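Local coordinates for protein beta-galactosidase/beta-glucuronidase (Faecalibacterium prausnitzii L2-6, PDB 6MVF) that binds flavin mononucleotide and, as a member of glycosyl hydrolase family 2, is a beta-glucuronidase of a human gut bacterium, at residues L30-F38 with E46-W54; R68-K79 with G130-E141. All blocks are in the same frame, centred on the assembly; numbering follows the deposited sequence.

Both contacts lie in one antiparallel sheet of the family 2 sugar-binding domain, with centres about 9 Å apart. Contact 1 closes before contact 2 opens along the chain, and strands 34-37 and 70-78 are neighbours in the sheet, so the hairpin of contact 1 sits directly beside the long strand pair of contact 2. The backbone evidence is Arg37 N, 2.9 Å from Val72 O, a probable hydrogen bond. A side-chain connection comes from the loop after the hairpin, where His52 ND1 and Tyr73 OH, 2.6 Å apart, are hydrogen-bonded, with the two rings nearly perpendicular. Both contacts are away from the flavin mononucleotide pocket, which includes Asp174, Tyr177, Phe202 and Lys379.

Contact 1 (L30-F38 with E46-W54); sequences LNEGWTLRF and ETVTLPHTW
The beta hairpin of strands 34-37 and 46-48 joins Trp34 to Val48, Thr35 to Thr47 and Leu36 to Glu46, and the chain after strand 46-48 turns back as loop 49-54 across the face that carries Trp34 and Leu36. Trp34 with Val48 and Leu36 with Glu46 are antiparallel hydrogen-bonded pairs, supported by Val48 N to Trp34 O at 2.8 Å and Leu36 N to Glu46 O at 2.7 Å; Thr35 with Thr47 is the non-hydrogen-bonded pair between them. Beyond the strands, Leu50 N donates to Asn31 O over 2.8 Å, a single backbone bond that ties the two loops together beyond the last bridge.

The side chains of Trp34, Leu36 and Val48 share one face of the hairpin. Leu50 lies over the Trp34 indole: its CG is 3.9 Å from the centroid of the five-membered ring, 27° off the normal, a CH-pi contact, while CD1 reaches NE1 and CE2. The rotation of that indole is further fixed from within its own segment, because NE1 donates to Leu30 O at 2.8 Å with the acceptor close to the ring plane. With CG anti to the backbone N (chi1 178°), Leu36 brings its CD2 to His52 CE1, 3.4 Å away, and into looser contact with Trp54 CB. At the far end Phe38 and Trp54 form a T-shaped pair: the Phe38 edge meets the Trp54 face, the Phe38 ring centroid lying 5.3 Å from that of the Trp54 five-membered ring and the planes at 82°. Trp54 NE1 itself is hydrogen-bonded to Leu67 O.

In the sheet, strand 46-48 is outermost within the chain and strand 34-37 is flanked on its other side by strand 70-78. Trp34 packs on Tyr73 and Arg75 of that strand and on Leu134 and Ile136 of strand 131-139, while Leu50 touches Val163 of strand 163-168.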
loop_
_atom_site.group_PDB
_atom_site.type_symbol
_atom_site.label_atom_id
_atom_site.label_comp_id
_atom_site.label_asym_id
_atom_site.label_seq_id
_atom_site.Cartn_x
_atom_site.Cartn_y
_atom_site.Cartn_z
ATOM N N LEU A 30 19.813 -5.045 10.291
ATOM C CA LEU A 30 20.320 -4.500 11.540
ATOM C C LEU A 30 20.673 -3.037 11.349
ATOM O O LEU A 30 21.787 -2.623 11.680
ATOM C CB LEU A 30 21.562 -5.244 12.011
ATOM C CG LEU A 30 21.501 -6.705 12.389
ATOM C CD1 LEU A 30 22.938 -7.236 12.392
ATOM C CD2 LEU A 30 20.856 -6.848 13.752
ATOM N N ASN A 31 19.764 -2.246 10.796
ATOM C CA ASN A 31 20.095 -0.852 10.536
ATOM C C ASN A 31 19.800 0.066 11.715
ATOM O O ASN A 31 20.313 1.188 11.749
ATOM C CB ASN A 31 19.352 -0.369 9.285
ATOM C CG ASN A 31 19.969 -0.906 7.985
ATOM O OD1 ASN A 31 20.970 -1.639 8.002
ATOM N ND2 ASN A 31 19.376 -0.533 6.852
ATOM N N GLU A 32 19.004 -0.384 12.681
ATOM C CA GLU A 32 18.557 0.444 13.791
ATOM C C GLU A 32 19.409 0.228 15.037
ATOM O O GLU A 32 20.075 -0.796 15.194
ATOM C CB GLU A 32 17.095 0.149 14.113
ATOM C CG GLU A 32 16.142 0.679 13.074
ATOM C CD GLU A 32 14.902 -0.175 12.952
ATOM O OE1 GLU A 32 14.937 -1.350 13.405
ATOM O OE2 GLU A 32 13.894 0.330 12.401
ATOM N N GLY A 33 19.385 1.222 15.921
ATOM C CA GLY A 33 19.871 1.038 17.279
ATOM C C GLY A 33 21.366 1.130 17.495
ATOM O O GLY A 33 21.915 0.410 18.340
ATOM N N TRP A 34 22.044 2.015 16.780
ATOM C CA TRP A 34 23.492 2.097 16.836
ATOM C C TRP A 34 23.912 3.319 17.637
ATOM O O TRP A 34 23.259 4.368 17.597
ATOM C CB TRP A 34 24.114 2.180 15.429
ATOM C CG TRP A 34 23.885 0.978 14.577
ATOM C CD1 TRP A 34 22.777 0.705 13.818
ATOM C CD2 TRP A 34 24.784 -0.121 14.380
ATOM N NE1 TRP A 34 22.937 -0.490 13.164
ATOM C CE2 TRP A 34 24.161 -1.017 13.487
ATOM C CE3 TRP A 34 26.060 -0.427 14.860
ATOM C CZ2 TRP A 34 24.770 -2.198 13.069
ATOM C CZ3 TRP A 34 26.665 -1.606 14.446
ATOM C CH2 TRP A 34 26.020 -2.475 13.560
ATOM N N THR A 35 25.021 3.175 18.349
ATOM C CA THR A 35 25.736 4.306 18.907
ATOM C C THR A 35 27.046 4.466 18.164
ATOM O O THR A 35 27.780 3.488 17.977
ATOM C CB THR A 35 25.988 4.113 20.397
ATOM O OG1 THR A 35 24.744 3.824 21.019
ATOM C CG2 THR A 35 26.554 5.385 21.007
ATOM N N LEU A 36 27.317 5.688 17.718
ATOM C CA LEU A 36 28.575 6.039 17.074
ATOM C C LEU A 36 29.436 6.807 18.067
ATOM O O LEU A 36 29.044 7.887 18.518
ATOM C CB LEU A 36 28.333 6.886 15.830
ATOM C CG LEU A 36 29.594 7.346 15.115
ATOM C CD1 LEU A 36 30.412 6.142 14.703
ATOM C CD2 LEU A 36 29.228 8.169 13.918
ATOM N N ARG A 37 30.591 6.246 18.412
ATOM C CA ARG A 37 31.592 6.932 19.219
ATOM C C ARG A 37 32.812 7.251 18.365
ATOM O O ARG A 37 33.048 6.633 17.319
ATOM C CB ARG A 37 32.020 6.097 20.435
ATOM C CG ARG A 37 30.912 5.824 21.412
ATOM C CD ARG A 37 31.374 4.886 22.498
ATOM N NE ARG A 37 30.322 4.661 23.477
ATOM C CZ ARG A 37 29.559 3.579 23.512
ATOM N NH1 ARG A 37 29.744 2.621 22.622
ATOM N NH2 ARG A 37 28.610 3.452 24.431
ATOM N N PHE A 38 33.580 8.236 18.825
ATOM C CA PHE A 38 34.827 8.644 18.175
ATOM C C PHE A 38 35.953 8.550 19.192
ATOM O O PHE A 38 36.074 9.421 20.070
ATOM C CB PHE A 38 34.713 10.059 17.611
ATOM C CG PHE A 38 33.833 10.153 16.392
ATOM C CD1 PHE A 38 32.476 10.405 16.515
ATOM C CD2 PHE A 38 34.359 9.973 15.119
ATOM C CE1 PHE A 38 31.655 10.483 15.389
ATOM C CE2 PHE A 38 33.543 10.050 13.991
ATOM C CZ PHE A 38 32.187 10.298 14.136
ATOM N N GLU A 46 26.798 9.537 19.892
ATOM C CA GLU A 46 25.488 9.818 19.322
ATOM C C GLU A 46 24.845 8.509 18.879
ATOM O O GLU A 46 25.531 7.562 18.480
ATOM C CB GLU A 46 25.604 10.789 18.142
ATOM C CG GLU A 46 24.296 11.044 17.424
ATOM C CD GLU A 46 24.444 11.957 16.210
ATOM O OE1 GLU A 46 25.579 12.106 15.696
ATOM O OE2 GLU A 46 23.413 12.526 15.772
ATOM N N THR A 47 23.523 8.449 18.976
ATOM C CA THR A 47 22.796 7.309 18.447
ATOM C C THR A 47 22.355 7.629 17.034
ATOM O O THR A 47 21.928 8.752 16.747
ATOM C CB THR A 47 21.587 6.963 19.303
ATOM O OG1 THR A 47 20.819 8.149 19.515
ATOM C CG2 THR A 47 22.043 6.404 20.633
ATOM N N VAL A 48 22.492 6.637 16.152
ATOM C CA VAL A 48 22.334 6.816 14.716
ATOM C C VAL A 48 21.569 5.622 14.173
ATOM O O VAL A 48 21.585 4.530 14.746
ATOM C CB VAL A 48 23.697 6.942 13.980
ATOM C CG1 VAL A 48 24.519 8.131 14.513
ATOM C CG2 VAL A 48 24.492 5.632 14.082
ATOM N N THR A 49 20.911 5.836 13.039
ATOM C CA THR A 49 20.331 4.754 12.261
ATOM C C THR A 49 21.058 4.649 10.923
ATOM O O THR A 49 21.405 5.667 10.319
ATOM C CB THR A 49 18.830 4.987 12.076
ATOM O OG1 THR A 49 18.189 4.925 13.361
ATOM C CG2 THR A 49 18.221 3.930 11.179
ATOM N N LEU A 50 21.342 3.410 10.486
ATOM C CA LEU A 50 21.957 3.180 9.177
ATOM C C LEU A 50 20.909 3.232 8.064
ATOM O O LEU A 50 19.757 2.839 8.273
ATOM C CB LEU A 50 22.648 1.824 9.135
ATOM C CG LEU A 50 23.611 1.516 10.270
ATOM C CD1 LEU A 50 24.327 0.201 9.973
ATOM C CD2 LEU A 50 24.579 2.687 10.485
ATOM N N PRO A 51 21.288 3.677 6.845
ATOM C CA PRO A 51 22.591 4.145 6.339
ATOM C C PRO A 51 23.119 5.391 6.994
ATOM O O PRO A 51 22.352 6.304 7.261
ATOM C CB PRO A 51 22.318 4.433 4.850
ATOM C CG PRO A 51 20.846 4.441 4.710
ATOM C CD PRO A 51 20.330 3.494 5.740
ATOM N N HIS A 52 24.431 5.445 7.215
ATOM C CA HIS A 52 24.990 6.564 7.950
ATOM C C HIS A 52 26.398 6.898 7.486
ATOM O O HIS A 52 27.210 6.015 7.195
ATOM C CB HIS A 52 25.012 6.279 9.456
ATOM C CG HIS A 52 25.600 7.397 10.249
ATOM N ND1 HIS A 52 26.930 7.433 10.607
ATOM C CD2 HIS A 52 25.053 8.553 10.702
ATOM C CE1 HIS A 52 27.172 8.552 11.265
ATOM N NE2 HIS A 52 26.051 9.249 11.336
ATOM N N THR A 53 26.678 8.187 7.433
ATOM C CA THR A 53 28.043 8.670 7.347
ATOM C C THR A 53 28.188 9.852 8.285
ATOM O O THR A 53 27.270 10.664 8.412
ATOM C CB THR A 53 28.431 9.102 5.932
ATOM O OG1 THR A 53 29.729 9.715 5.982
ATOM C CG2 THR A 53 27.401 10.082 5.348
ATOM N N TRP A 54 29.341 9.956 8.940
ATOM C CA TRP A 54 29.594 11.145 9.749
ATOM C C TRP A 54 30.007 12.351 8.898
ATOM O O TRP A 54 30.125 13.453 9.438
ATOM C CB TRP A 54 30.641 10.834 10.842
ATOM C CG TRP A 54 32.013 10.426 10.338
ATOM C CD1 TRP A 54 32.996 11.253 9.826
ATOM C CD2 TRP A 54 32.553 9.096 10.303
ATOM N NE1 TRP A 54 34.102 10.508 9.462
ATOM C CE2 TRP A 54 33.860 9.187 9.743
ATOM C CE3 TRP A 54 32.060 7.838 10.678
ATOM C CZ2 TRP A 54 34.677 8.066 9.566
ATOM C CZ3 TRP A 54 32.871 6.726 10.504
ATOM C CH2 TRP A 54 34.169 6.847 9.949
#

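Contact 2 (R68-K79 with G130-E141); sequences RTTGVYSRTFKK and GDNELTIEVSNE
Gly130 and Asp131 meet the end of strand 70-78: a water bridges Gly130 N and Lys79 O, and Asp131 OD1 receives Lys78 NZ at 2.8 Å through its syn lone pair, a salt bridge. Asn132 then lays its CB over the Phe77 ring, 3.9 Å from the centroid and 19° off the normal, a CH-pi contact, while its amide is held by Arg128 and Asn105. Glu133, bent at chi2 (-82°), curls so that OE2 takes Thr76 OG1 at 3.0 Å on its anti side. Leu134 CB touches Phe77 CE1, and Leu134 N donates to Arg75 O at 2.9 Å. Thr135 CG2 meets Val72 CG1. Ile136 pairs with Tyr73 by two backbone bonds. Glu137 lies alongside Val72, its carboxylate salt-bridged to Lys103, and Val138 CG2 reaches the edge of the Tyr73 ring. At Asn140 the carbonyl O is gripped side-on by Arg68 NE and NH2, each 2.9 Å away and near the guanidinium plane; Asn140 OD1 accepts from Thr69 N. The alternating hydrogen-bonded and non-hydrogen-bonded pairs mark two central antiparallel strands of the jelly-roll sandwich characteristic of family 2 sugar-binding domains.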
loop_
_atom_site.group_PDB
_atom_site.type_symbol
_atom_site.label_atom_id
_atom_site.label_comp_id
_atom_site.label_asym_id
_atom_site.label_seq_id
_atom_site.Cartn_x
_atom_site.Cartn_y
_atom_site.Cartn_z
ATOM N N ARG A 68 38.178 13.128 8.759
ATOM C CA ARG A 68 38.683 11.797 8.446
ATOM C C ARG A 68 39.298 11.223 9.715
ATOM O O ARG A 68 40.129 11.879 10.353
ATOM C CB ARG A 68 39.700 11.833 7.300
ATOM C CG ARG A 68 39.193 12.607 6.072
ATOM C CD ARG A 68 40.181 12.564 4.912
ATOM N NE ARG A 68 40.467 11.175 4.574
ATOM C CZ ARG A 68 41.151 10.777 3.509
ATOM N NH1 ARG A 68 41.637 11.680 2.662
ATOM N NH2 ARG A 68 41.341 9.476 3.299
ATOM N N THR A 69 38.867 10.013 10.091
ATOM C CA THR A 69 39.199 9.441 11.396
ATOM C C THR A 69 38.576 8.063 11.573
ATOM O O THR A 69 38.021 7.491 10.630
ATOM C CB THR A 69 38.717 10.341 12.535
ATOM O OG1 THR A 69 39.303 9.910 13.771
ATOM C CG2 THR A 69 37.172 10.307 12.648
ATOM N N THR A 70 38.616 7.540 12.787
ATOM C CA THR A 70 37.971 6.278 13.105
ATOM C C THR A 70 36.711 6.526 13.928
ATOM O O THR A 70 36.769 7.154 14.993
ATOM C CB THR A 70 38.935 5.356 13.839
ATOM O OG1 THR A 70 40.132 5.228 13.048
ATOM C CG2 THR A 70 38.274 3.981 14.063
ATOM N N GLY A 71 35.580 6.054 13.412
ATOM C CA GLY A 71 34.323 6.006 14.145
ATOM C C GLY A 71 33.965 4.560 14.443
ATOM O O GLY A 71 34.086 3.692 13.575
ATOM N N VAL A 72 33.547 4.310 15.680
ATOM C CA VAL A 72 33.143 2.988 16.141
ATOM C C VAL A 72 31.628 2.979 16.261
ATOM O O VAL A 72 31.049 3.783 17.008
ATOM C CB VAL A 72 33.798 2.625 17.483
ATOM C CG1 VAL A 72 33.333 1.249 17.959
ATOM C CG2 VAL A 72 35.285 2.634 17.329
ATOM N N TYR A 73 30.993 2.087 15.509
ATOM C CA TYR A 73 29.564 1.820 15.611
ATOM C C TYR A 73 29.382 0.590 16.484
ATOM O O TYR A 73 30.178 -0.351 16.413
ATOM C CB TYR A 73 28.918 1.558 14.231
ATOM C CG TYR A 73 28.944 2.697 13.199
ATOM C CD1 TYR A 73 30.046 2.900 12.365
ATOM C CD2 TYR A 73 27.844 3.528 13.034
ATOM C CE1 TYR A 73 30.060 3.910 11.416
ATOM C CE2 TYR A 73 27.844 4.543 12.093
ATOM C CZ TYR A 73 28.958 4.737 11.283
ATOM O OH TYR A 73 28.934 5.761 10.345
ATOM N N SER A 74 28.326 0.581 17.294
ATOM C CA SER A 74 28.026 -0.617 18.062
ATOM C C SER A 74 26.538 -0.676 18.357
ATOM O O SER A 74 25.879 0.357 18.504
ATOM C CB SER A 74 28.825 -0.683 19.372
ATOM O OG SER A 74 28.330 0.258 20.297
ATOM N N ARG A 75 26.023 -1.903 18.434
ATOM C CA ARG A 75 24.627 -2.161 18.764
ATOM C C ARG A 75 24.513 -3.575 19.310
ATOM O O ARG A 75 25.469 -4.351 19.281
ATOM C CB ARG A 75 23.711 -1.982 17.551
ATOM C CG ARG A 75 23.776 -3.114 16.547
ATOM C CD ARG A 75 22.545 -3.083 15.660
ATOM N NE ARG A 75 21.513 -3.974 16.176
ATOM C CZ ARG A 75 20.271 -4.042 15.714
ATOM N NH1 ARG A 75 19.874 -3.266 14.723
ATOM N NH2 ARG A 75 19.423 -4.894 16.252
ATOM N N THR A 76 23.316 -3.907 19.793
ATOM C CA THR A 76 23.005 -5.224 20.334
ATOM C C THR A 76 22.102 -5.992 19.372
ATOM O O THR A 76 21.345 -5.393 18.605
ATOM C CB THR A 76 22.364 -5.066 21.713
ATOM O OG1 THR A 76 23.370 -4.587 22.606
ATOM C CG2 THR A 76 21.802 -6.388 22.250
ATOM N N PHE A 77 22.228 -7.321 19.361
ATOM C CA PHE A 77 21.366 -8.147 18.520
ATOM C C PHE A 77 21.116 -9.489 19.197
ATOM O O PHE A 77 21.917 -9.950 20.016
ATOM C CB PHE A 77 21.942 -8.340 17.099
ATOM C CG PHE A 77 23.200 -9.182 17.025
ATOM C CD1 PHE A 77 24.454 -8.617 17.192
ATOM C CD2 PHE A 77 23.130 -10.534 16.727
ATOM C CE1 PHE A 77 25.610 -9.395 17.087
ATOM C CE2 PHE A 77 24.296 -11.310 16.626
ATOM C CZ PHE A 77 25.524 -10.736 16.800
ATOM N N LYS A 78 19.975 -10.092 18.870
ATOM C CA LYS A 78 19.648 -11.419 19.366
ATOM C C LYS A 78 20.167 -12.449 18.383
ATOM O O LYS A 78 20.130 -12.235 17.170
ATOM C CB LYS A 78 18.141 -11.594 19.564
ATOM C CG LYS A 78 17.545 -10.614 20.550
ATOM C CD LYS A 78 16.714 -11.322 21.621
ATOM C CE LYS A 78 16.878 -10.672 23.001
ATOM N NZ LYS A 78 16.688 -9.188 22.952
ATOM N N LYS A 79 20.676 -13.546 18.912
ATOM C CA LYS A 79 21.206 -14.604 18.070
ATOM C C LYS A 79 20.045 -15.249 17.322
ATOM O O LYS A 79 19.085 -15.692 17.961
ATOM C CB LYS A 79 21.958 -15.621 18.932
ATOM C CG LYS A 79 22.538 -16.825 18.198
ATOM C CD LYS A 79 22.602 -18.017 19.151
ATOM C CE LYS A 79 22.968 -19.322 18.453
ATOM N NZ LYS A 79 24.400 -19.372 18.024
ATOM N N GLY A 130 20.466 -15.142 23.352
ATOM C CA GLY A 130 20.070 -13.840 23.843
ATOM C C GLY A 130 20.901 -12.737 23.218
ATOM O O GLY A 130 21.392 -12.843 22.090
ATOM N N ASP A 131 21.073 -11.665 23.980
ATOM C CA ASP A 131 21.743 -10.484 23.459
ATOM C C ASP A 131 23.204 -10.780 23.145
ATOM O O ASP A 131 23.868 -11.542 23.851
ATOM C CB ASP A 131 21.634 -9.339 24.461
ATOM C CG ASP A 131 20.236 -8.743 24.523
ATOM O OD1 ASP A 131 19.388 -9.127 23.689
ATOM O OD2 ASP A 131 19.982 -7.887 25.405
ATOM N N ASN A 132 23.684 -10.195 22.049
ATOM C CA ASN A 132 25.096 -10.163 21.695
ATOM C C ASN A 132 25.460 -8.713 21.402
ATOM O O ASN A 132 24.581 -7.871 21.215
ATOM C CB ASN A 132 25.410 -11.065 20.479
ATOM C CG ASN A 132 25.144 -12.534 20.751
ATOM O OD1 ASN A 132 26.073 -13.346 20.843
ATOM N ND2 ASN A 132 23.869 -12.890 20.885
ATOM N N GLU A 133 26.755 -8.409 21.370
ATOM C CA GLU A 133 27.219 -7.074 20.997
ATOM C C GLU A 133 27.989 -7.114 19.680
ATOM O O GLU A 133 28.886 -7.944 19.495
ATOM C CB GLU A 133 28.076 -6.452 22.099
ATOM C CG GLU A 133 27.302 -5.436 22.957
ATOM C CD GLU A 133 27.203 -4.034 22.317
ATOM O OE1 GLU A 133 28.195 -3.567 21.701
ATOM O OE2 GLU A 133 26.129 -3.391 22.441
ATOM N N LEU A 134 27.624 -6.218 18.770
ATOM C CA LEU A 134 28.252 -6.077 17.463
ATOM C C LEU A 134 28.989 -4.743 17.405
ATOM O O LEU A 134 28.391 -3.689 17.669
ATOM C CB LEU A 134 27.196 -6.162 16.355
ATOM C CG LEU A 134 27.561 -5.934 14.889
ATOM C CD1 LEU A 134 28.618 -6.910 14.488
ATOM C CD2 LEU A 134 26.327 -6.083 13.989
ATOM N N THR A 135 30.282 -4.796 17.062
ATOM C CA THR A 135 31.160 -3.625 17.036
ATOM C C THR A 135 31.839 -3.542 15.676
ATOM O O THR A 135 32.496 -4.500 15.256
ATOM C CB THR A 135 32.209 -3.705 18.158
ATOM O OG1 THR A 135 31.546 -3.806 19.426
ATOM C CG2 THR A 135 33.097 -2.474 18.171
ATOM N N ILE A 136 31.680 -2.412 14.985
ATOM C CA ILE A 136 32.320 -2.186 13.686
ATOM C C ILE A 136 33.148 -0.906 13.768
ATOM O O ILE A 136 32.599 0.204 13.816
ATOM C CB ILE A 136 31.307 -2.102 12.538
ATOM C CG1 ILE A 136 30.385 -3.323 12.536
ATOM C CG2 ILE A 136 32.046 -1.982 11.197
ATOM C CD1 ILE A 136 29.071 -3.122 11.768
ATOM N N GLU A 137 34.469 -1.060 13.779
ATOM C CA GLU A 137 35.378 0.069 13.666
ATOM C C GLU A 137 35.542 0.415 12.199
ATOM O O GLU A 137 35.877 -0.454 11.393
ATOM C CB GLU A 137 36.740 -0.267 14.273
ATOM C CG GLU A 137 36.807 -0.152 15.782
ATOM C CD GLU A 137 38.211 -0.393 16.341
ATOM O OE1 GLU A 137 38.310 -1.111 17.370
ATOM O OE2 GLU A 137 39.197 0.138 15.754
ATOM N N VAL A 138 35.316 1.682 11.858
ATOM C CA VAL A 138 35.392 2.164 10.486
ATOM C C VAL A 138 36.332 3.361 10.437
ATOM O O VAL A 138 36.220 4.274 11.256
ATOM C CB VAL A 138 33.999 2.554 9.958
ATOM C CG1 VAL A 138 34.085 3.050 8.514
ATOM C CG2 VAL A 138 33.052 1.398 10.085
ATOM N N SER A 139 37.234 3.373 9.471
ATOM C CA SER A 139 38.162 4.479 9.296
ATOM C C SER A 139 38.139 4.943 7.848
ATOM O O SER A 139 38.302 4.126 6.934
ATOM C CB SER A 139 39.581 4.077 9.681
ATOM O OG SER A 139 40.483 5.124 9.339
ATOM N N ASN A 140 37.963 6.252 7.638
ATOM C CA ASN A 140 38.128 6.832 6.310
ATOM C C ASN A 140 39.441 7.612 6.175
ATOM O O ASN A 140 39.553 8.517 5.337
ATOM C CB ASN A 140 36.920 7.696 5.948
ATOM C CG ASN A 140 36.833 8.979 6.760
ATOM O OD1 ASN A 140 37.334 9.062 7.877
ATOM N ND2 ASN A 140 36.172 9.986 6.191
ATOM N N GLU A 141 40.443 7.263 6.981
ATOM C CA GLU A 141 41.778 7.835 6.870
ATOM C C GLU A 141 42.565 7.146 5.761
ATOM O O GLU A 141 42.330 5.971 5.447
ATOM C CB GLU A 141 42.526 7.700 8.200
ATOM C CG GLU A 141 42.103 8.724 9.255
ATOM C CD GLU A 141 42.554 8.378 10.679
ATOM O OE1 GLU A 141 42.239 7.260 11.192
ATOM O OE2 GLU A 141 43.217 9.251 11.287
HETATM O O HOH W 1 19.185 -16.288 20.876
#